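Local coordinates for protein pngf-ii (Elizabethkingia meningoseptica, PDB 4R4X) that is a peptide:N-glycosidase that removes N-linked glycans from glycoproteins, probably by hydrolysing the amide bond between the glycan and its asparagine, at residues P456-C461 / R485-P490; G429-G434 / S524-N529. All blocks are in the same frame, centred on the assembly; numbering follows the deposited sequence.

Contact 1. Residues P456-C461 / R485-P490; sequences PWRTDC and RSNWCP
R485 meets R458 through the backbone in a single antiparallel, hydrogen-bonded bridge. R458 N reaches R485 O at 3.0 Å, nearly straight (163°), and R485 N returns a bond to R458 O at 3.2 Å. The same R485 O also accepts from N487 N, closing the inverse gamma turn centred on S486, and it sits over the rim of one face of the W457 ring, 3.3 Å from CE3. W457 reaches it because CG is anti to the backbone N (chi1 -163°), which swings the indole back alongside the turn.

S486 OG then comes to that indole at its edge, in plane, 3.6 Å from CZ3. A water ties this hydroxyl to P456 O, and D435 O is a further partner. N487 lays CB against P456 CB at 3.6 Å, while a second water links OD1 to W457 N; its ND2 turns to T425 O. R458 CG packs over the N487 carbonyl carbon. Next in line, W488 N is buried here with no partner in the model.

C489 closes the contact with its disulfide to C461 (SG to SG 2.1 Å, chi3 -76°). The R458 chain, bent at chi2 and chi3, brings a guanidinium face over C489 SG; a side-on salt bridge to D460 (NE to OD1 at 2.9 Å, NH2 to OD2) fixes the rotation of the group, with I493 O and T492 OG1 taking further N-H groups. D460 OD2 is also hydrogen-bonded to Y464 OH.

Both segments belong to the long irregular connection between strands 449-454 and 493-504, with P456 and W488 packed onto strand 416-428.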
ATOM      1  N   PRO A 456      -0.743  12.729 -23.296  1.00 13.55           N
ATOM      2  CA  PRO A 456      -1.348  11.997 -22.188  1.00 13.94           C
ATOM      3  C   PRO A 456      -2.838  11.784 -22.476  1.00 13.41           C
ATOM      4  O   PRO A 456      -3.551  12.740 -22.793  1.00 13.56           O
ATOM      5  CB  PRO A 456      -1.146  12.923 -20.992  1.00 14.24           C
ATOM      6  CG  PRO A 456      -0.280  14.054 -21.436  1.00 14.38           C
ATOM      7  CD  PRO A 456      -0.435  14.122 -22.921  1.00 14.10           C
ATOM      8  N   TRP A 457      -3.287  10.540 -22.410  1.00 13.16           N
ATOM      9  CA  TRP A 457      -4.632  10.204 -22.883  1.00 13.14           C
ATOM     10  C   TRP A 457      -5.087   8.886 -22.262  1.00 13.21           C
ATOM     11  O   TRP A 457      -4.316   7.946 -22.236  1.00 13.64           O
ATOM     12  CB  TRP A 457      -4.651  10.099 -24.421  1.00 12.98           C
ATOM     13  CG  TRP A 457      -6.043  10.169 -25.007  1.00 12.64           C
ATOM     14  CD1 TRP A 457      -6.695   9.186 -25.703  1.00 12.57           C
ATOM     15  CD2 TRP A 457      -6.949  11.264 -24.918  1.00 12.31           C
ATOM     16  NE1 TRP A 457      -7.949   9.615 -26.078  1.00 12.18           N
ATOM     17  CE2 TRP A 457      -8.130  10.891 -25.611  1.00 12.69           C
ATOM     18  CE3 TRP A 457      -6.868  12.546 -24.370  1.00 12.37           C
ATOM     19  CZ2 TRP A 457      -9.233  11.740 -25.715  1.00 12.42           C
ATOM     20  CZ3 TRP A 457      -7.983  13.390 -24.469  1.00 12.33           C
ATOM     21  CH2 TRP A 457      -9.139  12.978 -25.141  1.00 12.79           C
ATOM     22  N   ARG A 458      -6.319   8.855 -21.749  1.00 12.88           N
ATOM     23  CA  ARG A 458      -6.919   7.643 -21.150  1.00 13.77           C
ATOM     24  C   ARG A 458      -8.206   7.310 -21.908  1.00 12.94           C
ATOM     25  O   ARG A 458      -9.052   8.164 -22.059  1.00 11.87           O
ATOM     26  CB  ARG A 458      -7.306   7.878 -19.685  1.00 15.03           C
ATOM     27  CG  ARG A 458      -6.150   8.112 -18.707  1.00 16.31           C
ATOM     28  CD  ARG A 458      -5.584   6.873 -18.075  1.00 17.36           C
ATOM     29  NE  ARG A 458      -6.556   6.098 -17.291  1.00 17.79           N
ATOM     30  CZ  ARG A 458      -6.762   6.193 -15.980  1.00 19.15           C
ATOM     31  NH1 ARG A 458      -6.095   7.047 -15.231  1.00 19.70           N
ATOM     32  NH2 ARG A 458      -7.679   5.424 -15.426  1.00 20.19           N
ATOM     33  N   THR A 459      -8.335   6.067 -22.353  1.00 12.68           N
ATOM     34  CA  THR A 459      -9.474   5.570 -23.111  1.00 12.38           C
ATOM     35  C   THR A 459     -10.222   4.416 -22.407  1.00 12.15           C
ATOM     36  O   THR A 459     -11.075   3.743 -23.018  1.00 11.55           O
ATOM     37  CB  THR A 459      -8.992   5.101 -24.510  1.00 12.88           C
ATOM     38  OG1 THR A 459      -7.885   4.203 -24.378  1.00 14.49           O
ATOM     39  CG2 THR A 459      -8.556   6.287 -25.329  1.00 13.49           C
ATOM     40  N   ASP A 460      -9.965   4.251 -21.108  1.00 12.22           N
ATOM     41  CA  ASP A 460     -10.523   3.141 -20.299  1.00 12.40           C
ATOM     42  C   ASP A 460     -11.590   3.592 -19.304  1.00 11.46           C
ATOM     43  O   ASP A 460     -11.976   2.814 -18.410  1.00 11.40           O
ATOM     44  CB  ASP A 460      -9.405   2.439 -19.506  1.00 13.28           C
ATOM     45  CG  ASP A 460      -8.637   3.391 -18.559  1.00 13.93           C
ATOM     46  OD1 ASP A 460      -8.277   4.500 -18.987  1.00 13.50           O
ATOM     47  OD2 ASP A 460      -8.381   3.015 -17.394  1.00 16.04           O
ATOM     48  N   CYS A 461     -12.034   4.850 -19.405  1.00 11.23           N
ATOM     49  CA  CYS A 461     -12.850   5.452 -18.331  1.00 11.15           C
ATOM     50  C   CYS A 461     -14.192   4.745 -18.134  1.00 11.36           C
ATOM     51  O   CYS A 461     -14.701   4.705 -17.017  1.00 11.34           O
ATOM     52  CB  CYS A 461     -13.012   6.968 -18.518  1.00 11.21           C
ATOM     53  SG  CYS A 461     -11.433   7.898 -18.602  1.00 10.69           S
ATOM     54  N   ARG A 485     -10.284  11.125 -21.681  1.00 11.15           N
ATOM     55  CA  ARG A 485      -9.818  12.369 -21.101  1.00 10.66           C
ATOM     56  C   ARG A 485      -8.309  12.472 -21.137  1.00 10.91           C
ATOM     57  O   ARG A 485      -7.621  11.470 -21.333  1.00 10.76           O
ATOM     58  CB  ARG A 485     -10.259  12.437 -19.648  1.00 10.90           C
ATOM     59  CG  ARG A 485     -11.722  12.775 -19.454  1.00 10.98           C
ATOM     60  CD  ARG A 485     -12.069  12.618 -17.981  1.00 10.68           C
ATOM     61  NE  ARG A 485     -13.379  13.142 -17.669  1.00 10.92           N
ATOM     62  CZ  ARG A 485     -14.529  12.463 -17.709  1.00 10.99           C
ATOM     63  NH1 ARG A 485     -14.586  11.202 -18.087  1.00 11.26           N
ATOM     64  NH2 ARG A 485     -15.646  13.085 -17.376  1.00 11.47           N
ATOM     65  N   SER A 486      -7.809  13.687 -20.898  1.00 11.12           N
ATOM     66  CA  SER A 486      -6.373  13.971 -20.852  1.00 11.21           C
ATOM     67  C   SER A 486      -5.731  13.483 -19.560  1.00 10.91           C
ATOM     68  O   SER A 486      -5.357  14.271 -18.674  1.00 10.37           O
ATOM     69  CB  SER A 486      -6.121  15.463 -21.049  1.00 11.50           C
ATOM     70  OG  SER A 486      -6.412  15.849 -22.389  1.00 11.84           O
ATOM     71  N   ASN A 487      -5.630  12.169 -19.480  1.00 11.06           N
ATOM     72  CA  ASN A 487      -4.811  11.438 -18.518  1.00 11.74           C
ATOM     73  C   ASN A 487      -5.453  11.222 -17.163  1.00 11.81           C
ATOM     74  O   ASN A 487      -4.760  10.938 -16.177  1.00 12.23           O
ATOM     75  CB  ASN A 487      -3.413  12.036 -18.353  1.00 11.77           C
ATOM     76  CG  ASN A 487      -2.349  10.975 -18.121  1.00 11.93           C
ATOM     77  OD1 ASN A 487      -2.467   9.854 -18.606  1.00 12.68           O
ATOM     78  ND2 ASN A 487      -1.294  11.330 -17.396  1.00 11.65           N
ATOM     79  N   TRP A 488      -6.778  11.273 -17.122  1.00 11.82           N
ATOM     80  CA  TRP A 488      -7.473  10.862 -15.911  1.00 11.52           C
ATOM     81  C   TRP A 488      -8.843  10.309 -16.162  1.00 11.80           C
ATOM     82  O   TRP A 488      -9.424  10.589 -17.181  1.00 11.67           O
ATOM     83  CB  TRP A 488      -7.576  12.018 -14.950  1.00 11.70           C
ATOM     84  CG  TRP A 488      -8.225  13.285 -15.448  1.00 11.77           C
ATOM     85  CD1 TRP A 488      -7.677  14.232 -16.265  1.00 11.45           C
ATOM     86  CD2 TRP A 488      -9.509  13.797 -15.049  1.00 12.10           C
ATOM     87  NE1 TRP A 488      -8.541  15.286 -16.416  1.00 11.83           N
ATOM     88  CE2 TRP A 488      -9.680  15.036 -15.690  1.00 11.78           C
ATOM     89  CE3 TRP A 488     -10.537  13.303 -14.247  1.00 12.55           C
ATOM     90  CZ2 TRP A 488     -10.819  15.800 -15.528  1.00 12.33           C
ATOM     91  CZ3 TRP A 488     -11.688  14.076 -14.090  1.00 12.37           C
ATOM     92  CH2 TRP A 488     -11.809  15.308 -14.713  1.00 12.35           C
ATOM     93  N   CYS A 489      -9.339   9.505 -15.222  1.00 11.83           N
ATOM     94  CA  CYS A 489     -10.726   9.011 -15.266  1.00 12.19           C
ATOM     95  C   CYS A 489     -11.314   9.200 -13.876  1.00 12.54           C
ATOM     96  O   CYS A 489     -10.682   8.803 -12.890  1.00 12.66           O
ATOM     97  CB  CYS A 489     -10.796   7.507 -15.583  1.00 11.79           C
ATOM     98  SG  CYS A 489     -10.238   6.950 -17.211  1.00 12.34           S
ATOM     99  N   PRO A 490     -12.545   9.718 -13.785  1.00 13.00           N
ATOM    100  CA  PRO A 490     -13.147   9.821 -12.448  1.00 12.65           C
ATOM    101  C   PRO A 490     -13.183   8.469 -11.708  1.00 12.59           C
ATOM    102  O   PRO A 490     -13.712   7.481 -12.232  1.00 12.11           O
ATOM    103  CB  PRO A 490     -14.552  10.329 -12.746  1.00 13.36           C
ATOM    104  CG  PRO A 490     -14.425  11.078 -14.028  1.00 13.27           C
ATOM    105  CD  PRO A 490     -13.390  10.329 -14.823  1.00 13.44           C
TER
HETATM  106  O   HOH W   1      -3.979  15.238 -23.449  1.00 13.68           O
HETATM  107  O   HOH W   2      -1.284   8.757 -20.967  1.00 26.99           O

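Contact 2. Residues G429-G434 / S524-N529; sequences GGWGAG and SQSFWN
W431 lays its six-membered ring beneath S524, whose CB stands over one face in a CH-pi contact, 4.1 Å from the ring centroid and 29° off the normal. The opposite face is covered from within its own loop: G434 CA lies over the ring centre, 3.5 Å above the plane, with A433 C nearer the rim. The indole is thus sandwiched between its own turn and the approaching chain. Its CG sits between the backbone N and the carbonyl carbon (chi1 74°), which folds the ring back under the type I turn W431-G434, closed by a bond from G434 N to W431 O of 2.8 Å.

The far rim of the indole meets the backbone of 524-529. Q525 O lies near the ring plane at its edge, 3.8 Å from CZ3, and S526 OG comes obliquely to CH2 at 3.7 Å. That hydroxyl is also set against G434 CA at 3.5 Å. A water bridges S526 OG to A433 O, and D435 N, just beyond the turn, is its other firm partner, so this buried group ties the turn to the chain by polar bonds although the two segments share no direct hydrogen bond.

G429 passes closest of all in backbone terms, CA to CA 4.1 Å from S526. Its CA points a C-H at Q525 O, 3.5 Å away. Where strand 527-537 begins, the F527 ring meets those of H428 and Y396, nearly parallel to the first and steeply inclined to the second.

A loop leaving strand 416-428 thus packs on the start of its antiparallel neighbour 527-537, within a sheet consistent with the jelly-roll architecture of the PNGase F family.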
ATOM      1  N   GLY A 429     -10.434  21.637 -18.370  1.00 12.81           N
ATOM      2  CA  GLY A 429     -11.238  22.493 -19.263  1.00 12.81           C
ATOM      3  C   GLY A 429     -12.435  21.668 -19.660  1.00 13.96           C
ATOM      4  O   GLY A 429     -12.361  20.893 -20.602  1.00 13.07           O
ATOM      5  N   GLY A 430     -13.532  21.793 -18.912  1.00 15.29           N
ATOM      6  CA  GLY A 430     -14.598  20.799 -18.968  1.00 17.50           C
ATOM      7  C   GLY A 430     -15.710  21.006 -19.982  1.00 19.61           C
ATOM      8  O   GLY A 430     -16.885  20.960 -19.619  1.00 20.17           O
ATOM      9  N   TRP A 431     -15.340  21.245 -21.239  1.00 19.82           N
ATOM     10  CA  TRP A 431     -16.301  21.330 -22.340  1.00 19.72           C
ATOM     11  C   TRP A 431     -15.661  20.643 -23.538  1.00 19.20           C
ATOM     12  O   TRP A 431     -14.472  20.265 -23.492  1.00 18.25           O
ATOM     13  CB  TRP A 431     -16.715  22.801 -22.612  1.00 19.93           C
ATOM     14  CG  TRP A 431     -15.672  23.661 -23.311  1.00 19.13           C
ATOM     15  CD1 TRP A 431     -15.672  24.046 -24.640  1.00 19.41           C
ATOM     16  CD2 TRP A 431     -14.514  24.277 -22.728  1.00 18.46           C
ATOM     17  NE1 TRP A 431     -14.575  24.836 -24.904  1.00 17.91           N
ATOM     18  CE2 TRP A 431     -13.852  24.993 -23.757  1.00 17.56           C
ATOM     19  CE3 TRP A 431     -13.965  24.293 -21.438  1.00 17.78           C
ATOM     20  CZ2 TRP A 431     -12.666  25.704 -23.534  1.00 17.44           C
ATOM     21  CZ3 TRP A 431     -12.807  25.014 -21.214  1.00 17.59           C
ATOM     22  CH2 TRP A 431     -12.165  25.713 -22.255  1.00 17.48           C
ATOM     23  N   GLY A 432     -16.431  20.464 -24.610  1.00 19.75           N
ATOM     24  CA  GLY A 432     -16.004  19.688 -25.767  1.00 20.08           C
ATOM     25  C   GLY A 432     -14.721  20.099 -26.461  1.00 20.71           C
ATOM     26  O   GLY A 432     -14.064  19.265 -27.096  1.00 21.44           O
ATOM     27  N   ALA A 433     -14.370  21.376 -26.360  1.00 19.57           N
ATOM     28  CA  ALA A 433     -13.104  21.903 -26.892  1.00 19.64           C
ATOM     29  C   ALA A 433     -12.198  22.351 -25.766  1.00 17.68           C
ATOM     30  O   ALA A 433     -11.340  23.207 -25.970  1.00 18.00           O
ATOM     31  CB  ALA A 433     -13.381  23.103 -27.814  1.00 21.31           C
ATOM     32  N   GLY A 434     -12.395  21.813 -24.565  1.00 15.82           N
ATOM     33  CA  GLY A 434     -11.514  22.128 -23.439  1.00 14.76           C
ATOM     34  C   GLY A 434     -10.500  21.017 -23.250  1.00 13.61           C
ATOM     35  O   GLY A 434     -10.718  19.888 -23.691  1.00 12.13           O
ATOM     36  N   SER A 524     -14.906  29.893 -19.245  1.00 28.20           N
ATOM     37  CA  SER A 524     -14.290  28.570 -19.087  1.00 27.33           C
ATOM     38  C   SER A 524     -12.866  28.602 -19.623  1.00 24.13           C
ATOM     39  O   SER A 524     -12.626  29.106 -20.714  1.00 24.15           O
ATOM     40  CB  SER A 524     -15.100  27.499 -19.829  1.00 28.22           C
ATOM     41  OG  SER A 524     -16.399  27.419 -19.289  1.00 30.24           O
ATOM     42  N   GLN A 525     -11.926  28.088 -18.838  1.00 21.51           N
ATOM     43  CA  GLN A 525     -10.509  28.068 -19.226  1.00 21.24           C
ATOM     44  C   GLN A 525      -9.970  26.647 -19.225  1.00 17.68           C
ATOM     45  O   GLN A 525     -10.373  25.817 -18.413  1.00 16.13           O
ATOM     46  CB  GLN A 525      -9.663  28.881 -18.236  1.00 24.16           C
ATOM     47  CG  GLN A 525      -9.828  30.387 -18.328  1.00 26.87           C
ATOM     48  CD  GLN A 525      -8.719  31.119 -17.589  1.00 30.37           C
ATOM     49  OE1 GLN A 525      -8.830  31.391 -16.397  1.00 34.30           O
ATOM     50  NE2 GLN A 525      -7.632  31.400 -18.281  1.00 29.41           N
ATOM     51  N   SER A 526      -9.027  26.390 -20.120  1.00 16.21           N
ATOM     52  CA  SER A 526      -8.214  25.193 -20.038  1.00 15.34           C
ATOM     53  C   SER A 526      -6.977  25.437 -19.132  1.00 14.76           C
ATOM     54  O   SER A 526      -6.453  26.553 -19.024  1.00 14.49           O
ATOM     55  CB  SER A 526      -7.807  24.713 -21.436  1.00 15.03           C
ATOM     56  OG  SER A 526      -8.900  24.048 -22.066  1.00 14.89           O
ATOM     57  N   PHE A 527      -6.536  24.379 -18.464  1.00 13.93           N
ATOM     58  CA  PHE A 527      -5.385  24.451 -17.574  1.00 13.90           C
ATOM     59  C   PHE A 527      -4.794  23.083 -17.331  1.00 12.77           C
ATOM     60  O   PHE A 527      -5.447  22.058 -17.584  1.00 12.85           O
ATOM     61  CB  PHE A 527      -5.739  25.141 -16.243  1.00 14.33           C
ATOM     62  CG  PHE A 527      -6.845  24.466 -15.471  1.00 15.60           C
ATOM     63  CD1 PHE A 527      -6.560  23.517 -14.495  1.00 15.35           C
ATOM     64  CD2 PHE A 527      -8.166  24.838 -15.672  1.00 16.61           C
ATOM     65  CE1 PHE A 527      -7.578  22.917 -13.762  1.00 17.05           C
ATOM     66  CE2 PHE A 527      -9.184  24.245 -14.942  1.00 16.61           C
ATOM     67  CZ  PHE A 527      -8.891  23.277 -13.992  1.00 17.26           C
ATOM     68  N   TRP A 528      -3.528  23.059 -16.912  1.00 12.34           N
ATOM     69  CA  TRP A 528      -2.781  21.794 -16.806  1.00 11.70           C
ATOM     70  C   TRP A 528      -2.131  21.657 -15.432  1.00 11.54           C
ATOM     71  O   TRP A 528      -1.300  22.486 -15.055  1.00 11.69           O
ATOM     72  CB  TRP A 528      -1.739  21.691 -17.918  1.00 11.85           C
ATOM     73  CG  TRP A 528      -2.385  21.405 -19.229  1.00 12.04           C
ATOM     74  CD1 TRP A 528      -3.036  22.294 -20.034  1.00 12.17           C
ATOM     75  CD2 TRP A 528      -2.539  20.125 -19.834  1.00 11.89           C
ATOM     76  NE1 TRP A 528      -3.573  21.640 -21.117  1.00 12.64           N
ATOM     77  CE2 TRP A 528      -3.266  20.308 -21.024  1.00 12.22           C
ATOM     78  CE3 TRP A 528      -2.098  18.840 -19.506  1.00 11.84           C
ATOM     79  CZ2 TRP A 528      -3.560  19.251 -21.887  1.00 12.50           C
ATOM     80  CZ3 TRP A 528      -2.404  17.796 -20.359  1.00 11.85           C
ATOM     81  CH2 TRP A 528      -3.133  17.997 -21.516  1.00 12.01           C
ATOM     82  N   ASN A 529      -2.536  20.621 -14.695  1.00 11.39           N
ATOM     83  CA  ASN A 529      -1.949  20.269 -13.411  1.00 11.78           C
ATOM     84  C   ASN A 529      -0.758  19.353 -13.660  1.00 12.35           C
ATOM     85  O   ASN A 529      -0.940  18.172 -14.019  1.00 12.50           O
ATOM     86  CB  ASN A 529      -2.957  19.537 -12.533  1.00 12.87           C
ATOM     87  CG  ASN A 529      -4.036  20.434 -11.979  1.00 13.09           C
ATOM     88  OD1 ASN A 529      -3.790  21.550 -11.540  1.00 13.42           O
ATOM     89  ND2 ASN A 529      -5.238  19.902 -11.925  1.00 14.16           N
TER
HETATM   90  O   HOH W   3      -9.561  25.148 -24.435  1.00 17.97           O

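Overall arrangement
Following the chain from the N terminus, strand 416-428 runs into segment 429-434, the first half of contact 2. The chain then builds the hairpin 442-446/449-454 and enters 456-461, which contact 1 joins to 485-490, closing a loop without regular structure. Strands 493-504 and 507-514 follow before 524-529 completes contact 2. Contact 1 therefore falls wholly within the larger loop of contact 2, and the two do not cross. Their centres lie about 14 Å apart and they touch where S486 CB packs on W528 CH2 at 3.9 Å. Together they bind irregular connections to the neighbouring strands 416-428 and 527-537.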